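Local coordinates for chaperonin-like RBCX protein 1, chloroplastic (Arabidopsis thaliana, PDB 4GR2) that acts as a homodimeric chaperone in the chloroplast, assisting the assembly of Rubisco, at residues K17-F22 and F91-M96; F22-A27 and D57-L62; I30-L35 and M44-F49. The protein carries 2 engineered substitutions. All coordinates share one frame; numbering follows the deposited sequence.

Contact 1: residues K17-F22 and F91-M96; sequences KHLHDF and FEWDNM
The indole of Trp93 meets Leu19 across this contact and carries Phe91 on one of its faces. Leu19 CD1 reaches the six-membered ring obliquely, 3.7 Å from Trp93 CZ3, and lies almost as close to the neighbouring CH2. The Phe91 ring comes to the indole by its rim: its CD2 stands 3.6 Å above the plane of the Trp93 ring, over the centre. Seen from Phe91, Trp93 CD2 is therefore an edge neighbour, and Met96 SD is another in the plane of the same phenyl ring. The indole is held at its pyrrole side as well, where NE1 donates a hydrogen bond to the carbonyl oxygen of Ala87.

Leu19 and Trp93 approach from opposite directions, and both place CG opposite the carbonyl carbon (chi1 -74° for Leu19). The second leucine methyl serves a different partner, since Leu19 CD2 packs 4.2 Å from Met96 SD. Met96 is extended through its first two torsions and turns at the CG-SD bond (chi3 61°), which sets CE aside. The two methyls of one leucine thus touch an aromatic ring and a thioether, an entirely apolar meeting that bridges a wide backbone gap, with Leu19 CA and Phe91 CA 10.8 Å apart.

Glu92, centre of an inverse gamma turn, occupies the N-cap position of the following helix, and Met96 N bonds back to Glu92 O at 2.9 Å.

The contact joins helix 11-35 to the start of helix 93-118, just after helix 70-90 has ended. The second subunit closes round the same place: its Lys97 makes a cation-pi contact with Trp93, its Met96 packs on Leu19, and its Glu12 accepts a hydrogen bond from Glu92 N.

Contact 2: residues F22-A27 and D57-L62; sequences FFTYVA and DGDKFL. Engineered in segment 57-62: Leu62 (natural residue Cys).
Thr24 packs against Gly58 at the capped N-terminus of helix 58-68, where two helices of the all-helical RbcX fold pack together. The two short segments have axes 10.0 Å apart at closest approach, with their N-to-C directions at 45°. The tight part is the glycine: with no side chain in the way, the threonine methyl settles on the backbone itself, CG2 of Thr24 lying 3.9 Å from Gly58 CA and about as near to the glycine carbonyl oxygen. The backbones are correspondingly close, 5.9 Å between the CA atoms of Thr24 and Gly58. One turn further on, CD1 of Leu62, an engineered residue in place of the natural cysteine, reaches the same methyl at 4.0 Å, so that CG2 touches a glycine backbone and a leucine branch, in directions about at right angles.

Rotation about the first torsion of Thr24 (chi1 -58°) sets CG2 opposite the backbone N and turns OG1 to the other side, where the packing is looser. There OG1 stays 4.4 Å from Asp59 OD1, too far for a direct bond. Further out is the exposed Asp57 at the N-cap. Its OD1 accepts two weak capping bonds, a strongly bent one from Asp59 N (125° at the hydrogen) and a much straighter one from Lys60 N. The first turn of the helix gains a further weak bond from outside, Gly58 N to Asp21 OD1.

Asp59 also looks across the dimer, its OD2 being hydrogen-bonded to Ser107 OG of the second subunit. The gap between threonine and aspartate is spanned by a single nitrogen: Arg83 NH1 donates to Thr24 OG1 and forms a salt bridge with Asp59 OD1.

Contact 3: residues I30-L35 and M44-F49; sequences IVSAQL and MELREF
Leu46 extends fully toward Ser32, its CG opposite the backbone N (chi1 176°) and its second torsion (63°) sending CD2 straight on from CA, so that this one methyl makes the whole reach across the gap. It ends 3.7 Å from Ser32 CB and equally near Ser32 CA, resting on the backbone of the opposing helix as much as on its side chain. With only a short side chain at Ser32, the leucine methyl reaches the backbone. Ser32 OG is itself 4.0 Å from Leu46 CD2, a plain van der Waals neighbour and no polar partner.

Leu35 comes up beside the same methyl from a different direction. Its side chain crosses that of Leu46 at about a right angle, with CD2 of Leu35 4.1 Å from CD2 of Leu46. Nothing polar links the two segments, and the buried surface of 118 Å² gathers around a single leucine branch. At the end of the first helix the backbone bonding slackens, for Leu35 N makes only weak bonds, to Val31 O and to Ser32 O.

The arrangement is a helix-loop-helix connection: the contact packs the end of helix 11-35 on the next helix in the chain, 40-52, which follows after a short link. Ser32 and Leu35 also touch Tyr43 of that second helix. Helix 70-90 packs against both partners, through Val82 on Val31 and Leu75 on Leu46, while helix 58-68 meets the following part of helix 40-52 through Phe49.

In the fold
All three contacts use helix 11-35, which meets a different helix in each: 93-118 in contact 1, 58-68 in contact 2 and 40-52 in contact 3. Along the chain they are nested, contact 3 inside the loop closed by contact 2 and that inside the loop closed by contact 1. Contacts 1 and 2 share Phe22, with centres 13 Å apart. Contact 3 lies about 14 Å from contact 2 and 22 Å from contact 1, centre to centre; Phe61 and Phe49 join it to contact 2. The long first helix thus ties the fold together, and contacts 1 and 2 also touch the second subunit of the homodimer, whereas contact 3 is internal to one chain.

Contact 1: residues K17-F22 and F91-M96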
# COMPACT_ATOMS: atom_id res chain seq x y z
N LYS B 17 -0.26 -6.66 4.38
CA LYS B 17 -1.50 -6.26 5.06
C LYS B 17 -2.25 -5.21 4.25
O LYS B 17 -3.47 -5.22 4.19
CB LYS B 17 -1.20 -5.72 6.47
CG LYS B 17 -2.47 -5.34 7.27
CD LYS B 17 -3.32 -6.58 7.65
CE LYS B 17 -4.77 -6.21 8.00
NZ LYS B 17 -4.86 -4.92 8.77
N HIS B 18 -1.52 -4.27 3.65
CA HIS B 18 -2.15 -3.29 2.75
C HIS B 18 -2.79 -3.96 1.55
O HIS B 18 -3.90 -3.59 1.15
CB HIS B 18 -1.17 -2.21 2.26
CG HIS B 18 -1.81 -1.23 1.32
ND1 HIS B 18 -2.75 -0.31 1.73
CD2 HIS B 18 -1.69 -1.06 -0.02
CE1 HIS B 18 -3.16 0.41 0.70
NE2 HIS B 18 -2.53 -0.03 -0.38
N LEU B 19 -2.11 -4.94 0.95
CA LEU B 19 -2.70 -5.68 -0.17
C LEU B 19 -3.98 -6.44 0.25
O LEU B 19 -5.01 -6.36 -0.42
CB LEU B 19 -1.67 -6.62 -0.80
CG LEU B 19 -0.65 -5.80 -1.61
CD1 LEU B 19 0.56 -6.65 -1.96
CD2 LEU B 19 -1.32 -5.21 -2.86
N HIS B 20 -3.89 -7.14 1.38
CA HIS B 20 -5.05 -7.85 1.96
C HIS B 20 -6.29 -6.93 1.97
O HIS B 20 -7.32 -7.25 1.38
CB HIS B 20 -4.68 -8.36 3.36
CG HIS B 20 -5.82 -9.00 4.11
ND1 HIS B 20 -6.21 -8.59 5.37
CD2 HIS B 20 -6.65 -10.01 3.78
CE1 HIS B 20 -7.23 -9.31 5.78
NE2 HIS B 20 -7.52 -10.18 4.83
N ASP B 21 -6.14 -5.76 2.60
CA ASP B 21 -7.23 -4.80 2.67
C ASP B 21 -7.62 -4.29 1.29
O ASP B 21 -8.81 -4.12 1.01
CB ASP B 21 -6.90 -3.62 3.60
CG ASP B 21 -6.95 -4.01 5.07
OD1 ASP B 21 -7.77 -4.90 5.42
OD2 ASP B 21 -6.17 -3.42 5.86
N PHE B 22 -6.62 -4.03 0.45
CA PHE B 22 -6.89 -3.65 -0.94
C PHE B 22 -7.73 -4.73 -1.66
O PHE B 22 -8.66 -4.41 -2.39
CB PHE B 22 -5.59 -3.37 -1.71
CG PHE B 22 -5.81 -2.83 -3.10
CD1 PHE B 22 -6.55 -1.66 -3.29
CD2 PHE B 22 -5.33 -3.51 -4.21
CE1 PHE B 22 -6.78 -1.17 -4.58
CE2 PHE B 22 -5.55 -3.02 -5.50
CZ PHE B 22 -6.27 -1.86 -5.69
N PHE B 91 -5.34 -11.26 -10.08
CA PHE B 91 -4.46 -10.12 -9.86
C PHE B 91 -3.10 -10.37 -10.50
O PHE B 91 -2.44 -11.38 -10.23
CB PHE B 91 -4.27 -9.85 -8.37
CG PHE B 91 -3.53 -8.55 -8.07
CD1 PHE B 91 -4.13 -7.32 -8.34
CD2 PHE B 91 -2.27 -8.56 -7.47
CE1 PHE B 91 -3.47 -6.12 -8.04
CE2 PHE B 91 -1.61 -7.36 -7.15
CZ PHE B 91 -2.23 -6.13 -7.44
N GLU B 92 -2.66 -9.43 -11.34
CA GLU B 92 -1.40 -9.61 -12.07
C GLU B 92 -0.21 -9.12 -11.26
O GLU B 92 0.28 -8.01 -11.47
CB GLU B 92 -1.49 -8.96 -13.45
CG GLU B 92 -2.47 -9.65 -14.38
CD GLU B 92 -2.91 -8.76 -15.52
OE1 GLU B 92 -3.89 -9.12 -16.22
OE2 GLU B 92 -2.28 -7.70 -15.71
N TRP B 93 0.24 -9.97 -10.34
CA TRP B 93 1.31 -9.67 -9.41
C TRP B 93 2.56 -9.11 -10.08
O TRP B 93 3.03 -8.03 -9.72
CB TRP B 93 1.67 -10.92 -8.59
CG TRP B 93 0.62 -11.25 -7.55
CD1 TRP B 93 -0.47 -12.07 -7.70
CD2 TRP B 93 0.56 -10.74 -6.22
NE1 TRP B 93 -1.20 -12.11 -6.53
CE2 TRP B 93 -0.58 -11.30 -5.60
CE3 TRP B 93 1.38 -9.86 -5.47
CZ2 TRP B 93 -0.94 -11.00 -4.28
CZ3 TRP B 93 1.03 -9.57 -4.16
CH2 TRP B 93 -0.12 -10.14 -3.58
N ASP B 94 3.08 -9.82 -11.07
CA ASP B 94 4.31 -9.40 -11.73
C ASP B 94 4.15 -8.11 -12.53
O ASP B 94 5.07 -7.29 -12.60
CB ASP B 94 4.92 -10.52 -12.55
CG ASP B 94 5.96 -11.28 -11.76
OD1 ASP B 94 7.09 -10.75 -11.59
OD2 ASP B 94 5.63 -12.38 -11.28
N ASN B 95 2.98 -7.94 -13.14
CA ASN B 95 2.64 -6.66 -13.72
C ASN B 95 2.67 -5.51 -12.68
O ASN B 95 3.18 -4.42 -12.96
CB ASN B 95 1.28 -6.74 -14.38
CG ASN B 95 1.03 -5.60 -15.33
OD1 ASN B 95 1.90 -5.27 -16.16
ND2 ASN B 95 -0.14 -4.96 -15.23
N MET B 96 2.13 -5.78 -11.49
CA MET B 96 2.15 -4.79 -10.40
C MET B 96 3.59 -4.41 -10.07
O MET B 96 3.91 -3.23 -9.91
CB MET B 96 1.49 -5.35 -9.12
CG MET B 96 1.67 -4.46 -7.85
SD MET B 96 1.18 -5.20 -6.26
CE MET B 96 2.29 -6.63 -6.20

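Contact 2: residues F22-A27 and D57-L62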
# COMPACT_ATOMS: atom_id res chain seq x y z
N PHE B 22 -6.62 -4.03 0.45
CA PHE B 22 -6.89 -3.65 -0.94
C PHE B 22 -7.73 -4.73 -1.66
O PHE B 22 -8.66 -4.41 -2.39
CB PHE B 22 -5.59 -3.37 -1.71
CG PHE B 22 -5.81 -2.83 -3.10
CD1 PHE B 22 -6.55 -1.66 -3.29
CD2 PHE B 22 -5.33 -3.51 -4.21
CE1 PHE B 22 -6.78 -1.17 -4.58
CE2 PHE B 22 -5.55 -3.02 -5.50
CZ PHE B 22 -6.27 -1.86 -5.69
N PHE B 23 -7.39 -6.01 -1.46
CA PHE B 23 -8.14 -7.10 -2.10
C PHE B 23 -9.58 -7.19 -1.60
O PHE B 23 -10.48 -7.47 -2.39
CB PHE B 23 -7.42 -8.45 -1.93
CG PHE B 23 -6.12 -8.52 -2.68
CD1 PHE B 23 -5.98 -7.90 -3.90
CD2 PHE B 23 -5.03 -9.18 -2.13
CE1 PHE B 23 -4.77 -7.95 -4.60
CE2 PHE B 23 -3.80 -9.23 -2.81
CZ PHE B 23 -3.69 -8.61 -4.05
N THR B 24 -9.79 -6.95 -0.31
CA THR B 24 -11.17 -6.85 0.22
C THR B 24 -11.96 -5.79 -0.51
O THR B 24 -13.12 -5.99 -0.84
CB THR B 24 -11.18 -6.52 1.71
OG1 THR B 24 -10.45 -7.53 2.42
CG2 THR B 24 -12.63 -6.41 2.25
N TYR B 25 -11.33 -4.65 -0.77
CA TYR B 25 -11.97 -3.55 -1.46
C TYR B 25 -12.26 -3.85 -2.94
O TYR B 25 -13.33 -3.50 -3.44
CB TYR B 25 -11.15 -2.25 -1.31
CG TYR B 25 -11.26 -1.31 -2.49
CD1 TYR B 25 -12.25 -0.33 -2.53
CD2 TYR B 25 -10.38 -1.40 -3.56
CE1 TYR B 25 -12.36 0.53 -3.63
CE2 TYR B 25 -10.48 -0.56 -4.65
CZ TYR B 25 -11.46 0.40 -4.68
OH TYR B 25 -11.54 1.24 -5.77
N VAL B 26 -11.30 -4.45 -3.64
CA VAL B 26 -11.53 -4.94 -5.00
C VAL B 26 -12.73 -5.92 -5.00
O VAL B 26 -13.65 -5.79 -5.80
CB VAL B 26 -10.30 -5.66 -5.58
CG1 VAL B 26 -10.56 -6.04 -7.04
CG2 VAL B 26 -9.06 -4.78 -5.50
N ALA B 27 -12.73 -6.86 -4.07
CA ALA B 27 -13.77 -7.89 -4.02
C ALA B 27 -15.16 -7.29 -3.83
O ALA B 27 -16.15 -7.79 -4.39
CB ALA B 27 -13.49 -8.85 -2.92
N ASP B 57 -10.65 -0.70 7.32
CA ASP B 57 -10.28 -1.96 7.97
C ASP B 57 -11.25 -2.99 7.40
O ASP B 57 -12.37 -3.14 7.91
CB ASP B 57 -10.38 -1.90 9.50
CG ASP B 57 -10.02 -3.24 10.21
OD1 ASP B 57 -9.91 -4.32 9.57
OD2 ASP B 57 -9.87 -3.22 11.45
N GLY B 58 -10.83 -3.69 6.35
CA GLY B 58 -11.70 -4.61 5.64
C GLY B 58 -12.23 -5.79 6.42
O GLY B 58 -13.33 -6.27 6.15
N ASP B 59 -11.45 -6.32 7.36
CA ASP B 59 -11.96 -7.46 8.11
C ASP B 59 -13.01 -7.03 9.13
O ASP B 59 -13.97 -7.78 9.40
CB ASP B 59 -10.83 -8.24 8.78
CG ASP B 59 -10.07 -9.10 7.79
OD1 ASP B 59 -10.37 -9.01 6.58
OD2 ASP B 59 -9.15 -9.83 8.22
N LYS B 60 -12.85 -5.82 9.68
CA LYS B 60 -13.85 -5.27 10.60
C LYS B 60 -15.13 -5.02 9.82
O LYS B 60 -16.21 -5.32 10.30
CB LYS B 60 -13.36 -3.98 11.27
N PHE B 61 -14.99 -4.50 8.60
CA PHE B 61 -16.14 -4.30 7.71
C PHE B 61 -16.87 -5.63 7.41
O PHE B 61 -18.10 -5.69 7.41
CB PHE B 61 -15.67 -3.67 6.40
CG PHE B 61 -16.72 -3.62 5.30
CD1 PHE B 61 -17.58 -2.54 5.19
CD2 PHE B 61 -16.82 -4.65 4.36
CE1 PHE B 61 -18.53 -2.48 4.18
CE2 PHE B 61 -17.77 -4.61 3.33
CZ PHE B 61 -18.62 -3.52 3.25
N LEU B 62 -16.11 -6.69 7.15
CA LEU B 62 -16.72 -7.98 6.84
C LEU B 62 -17.36 -8.61 8.07
O LEU B 62 -18.45 -9.20 7.98
CB LEU B 62 -15.69 -8.95 6.23
CG LEU B 62 -15.26 -8.59 4.80
CD1 LEU B 62 -14.09 -9.46 4.38
CD2 LEU B 62 -16.45 -8.75 3.85

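Contact 3: residues I30-L35 and M44-F49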
# COMPACT_ATOMS: atom_id res chain seq x y z
N ILE B 30 -16.08 -5.82 -7.11
CA ILE B 30 -16.42 -6.94 -7.98
C ILE B 30 -17.85 -7.46 -7.67
O ILE B 30 -18.74 -7.37 -8.52
CB ILE B 30 -15.38 -8.08 -7.84
CG1 ILE B 30 -14.04 -7.68 -8.47
CG2 ILE B 30 -15.91 -9.40 -8.42
CD1 ILE B 30 -12.99 -8.78 -8.39
N VAL B 31 -18.05 -7.96 -6.46
CA VAL B 31 -19.35 -8.48 -6.04
C VAL B 31 -20.47 -7.45 -6.24
O VAL B 31 -21.60 -7.80 -6.58
CB VAL B 31 -19.31 -8.99 -4.56
CG1 VAL B 31 -20.70 -9.40 -4.06
CG2 VAL B 31 -18.30 -10.14 -4.43
N SER B 32 -20.16 -6.17 -6.06
CA SER B 32 -21.17 -5.13 -6.25
C SER B 32 -21.61 -5.08 -7.70
O SER B 32 -22.81 -4.97 -7.99
CB SER B 32 -20.66 -3.75 -5.82
OG SER B 32 -21.63 -2.75 -6.09
N ALA B 33 -20.64 -5.17 -8.61
CA ALA B 33 -20.92 -5.14 -10.04
C ALA B 33 -21.84 -6.29 -10.46
O ALA B 33 -22.85 -6.09 -11.13
CB ALA B 33 -19.62 -5.17 -10.83
N GLN B 34 -21.47 -7.50 -10.03
CA GLN B 34 -22.22 -8.72 -10.34
C GLN B 34 -23.67 -8.65 -9.88
O GLN B 34 -24.55 -9.29 -10.46
CB GLN B 34 -21.56 -9.92 -9.67
CG GLN B 34 -20.26 -10.35 -10.29
CD GLN B 34 -19.59 -11.43 -9.48
OE1 GLN B 34 -20.22 -12.06 -8.63
NE2 GLN B 34 -18.31 -11.64 -9.72
N LEU B 35 -23.90 -7.87 -8.82
CA LEU B 35 -25.23 -7.74 -8.24
C LEU B 35 -26.14 -6.81 -9.04
O LEU B 35 -27.36 -6.98 -9.02
CB LEU B 35 -25.12 -7.19 -6.81
CG LEU B 35 -25.29 -8.16 -5.64
CD1 LEU B 35 -24.31 -9.32 -5.73
CD2 LEU B 35 -25.12 -7.43 -4.32
N MET B 44 -28.97 -2.86 -3.92
CA MET B 44 -29.41 -1.70 -3.15
C MET B 44 -29.01 -1.85 -1.69
O MET B 44 -28.47 -0.92 -1.09
N GLU B 45 -29.28 -3.02 -1.12
CA GLU B 45 -28.92 -3.29 0.27
C GLU B 45 -27.42 -3.16 0.51
O GLU B 45 -27.00 -2.61 1.53
CB GLU B 45 -29.41 -4.67 0.71
CG GLU B 45 -30.89 -4.70 1.08
CD GLU B 45 -31.27 -5.98 1.80
OE1 GLU B 45 -30.55 -6.99 1.64
OE2 GLU B 45 -32.29 -5.98 2.52
N LEU B 46 -26.61 -3.69 -0.41
CA LEU B 46 -25.15 -3.56 -0.32
C LEU B 46 -24.77 -2.08 -0.39
O LEU B 46 -23.92 -1.63 0.37
CB LEU B 46 -24.44 -4.35 -1.42
CG LEU B 46 -22.91 -4.20 -1.46
CD1 LEU B 46 -22.26 -4.72 -0.18
CD2 LEU B 46 -22.30 -4.86 -2.70
N ARG B 47 -25.43 -1.35 -1.28
CA ARG B 47 -25.20 0.08 -1.43
C ARG B 47 -25.59 0.85 -0.16
O ARG B 47 -24.94 1.83 0.21
CB ARG B 47 -25.95 0.61 -2.66
CG ARG B 47 -26.13 2.12 -2.70
CD ARG B 47 -26.23 2.65 -4.12
NE ARG B 47 -24.92 2.64 -4.79
CZ ARG B 47 -24.00 3.58 -4.63
NH1 ARG B 47 -24.23 4.62 -3.83
NH2 ARG B 47 -22.84 3.50 -5.28
N GLU B 48 -26.65 0.40 0.50
CA GLU B 48 -27.07 1.02 1.75
C GLU B 48 -26.06 0.75 2.89
O GLU B 48 -25.77 1.64 3.69
CB GLU B 48 -28.49 0.58 2.13
CG GLU B 48 -29.17 1.48 3.17
CD GLU B 48 -30.58 1.88 2.77
OE1 GLU B 48 -31.44 0.98 2.56
OE2 GLU B 48 -30.84 3.11 2.66
N PHE B 49 -25.52 -0.47 2.93
CA PHE B 49 -24.57 -0.86 3.97
C PHE B 49 -23.24 -0.10 3.85
O PHE B 49 -22.64 0.30 4.85
CB PHE B 49 -24.30 -2.38 3.90
CG PHE B 49 -23.48 -2.90 5.04
CD1 PHE B 49 -24.08 -3.25 6.24
CD2 PHE B 49 -22.11 -3.04 4.92
CE1 PHE B 49 -23.33 -3.73 7.29
CE2 PHE B 49 -21.36 -3.53 5.96
CZ PHE B 49 -21.96 -3.86 7.15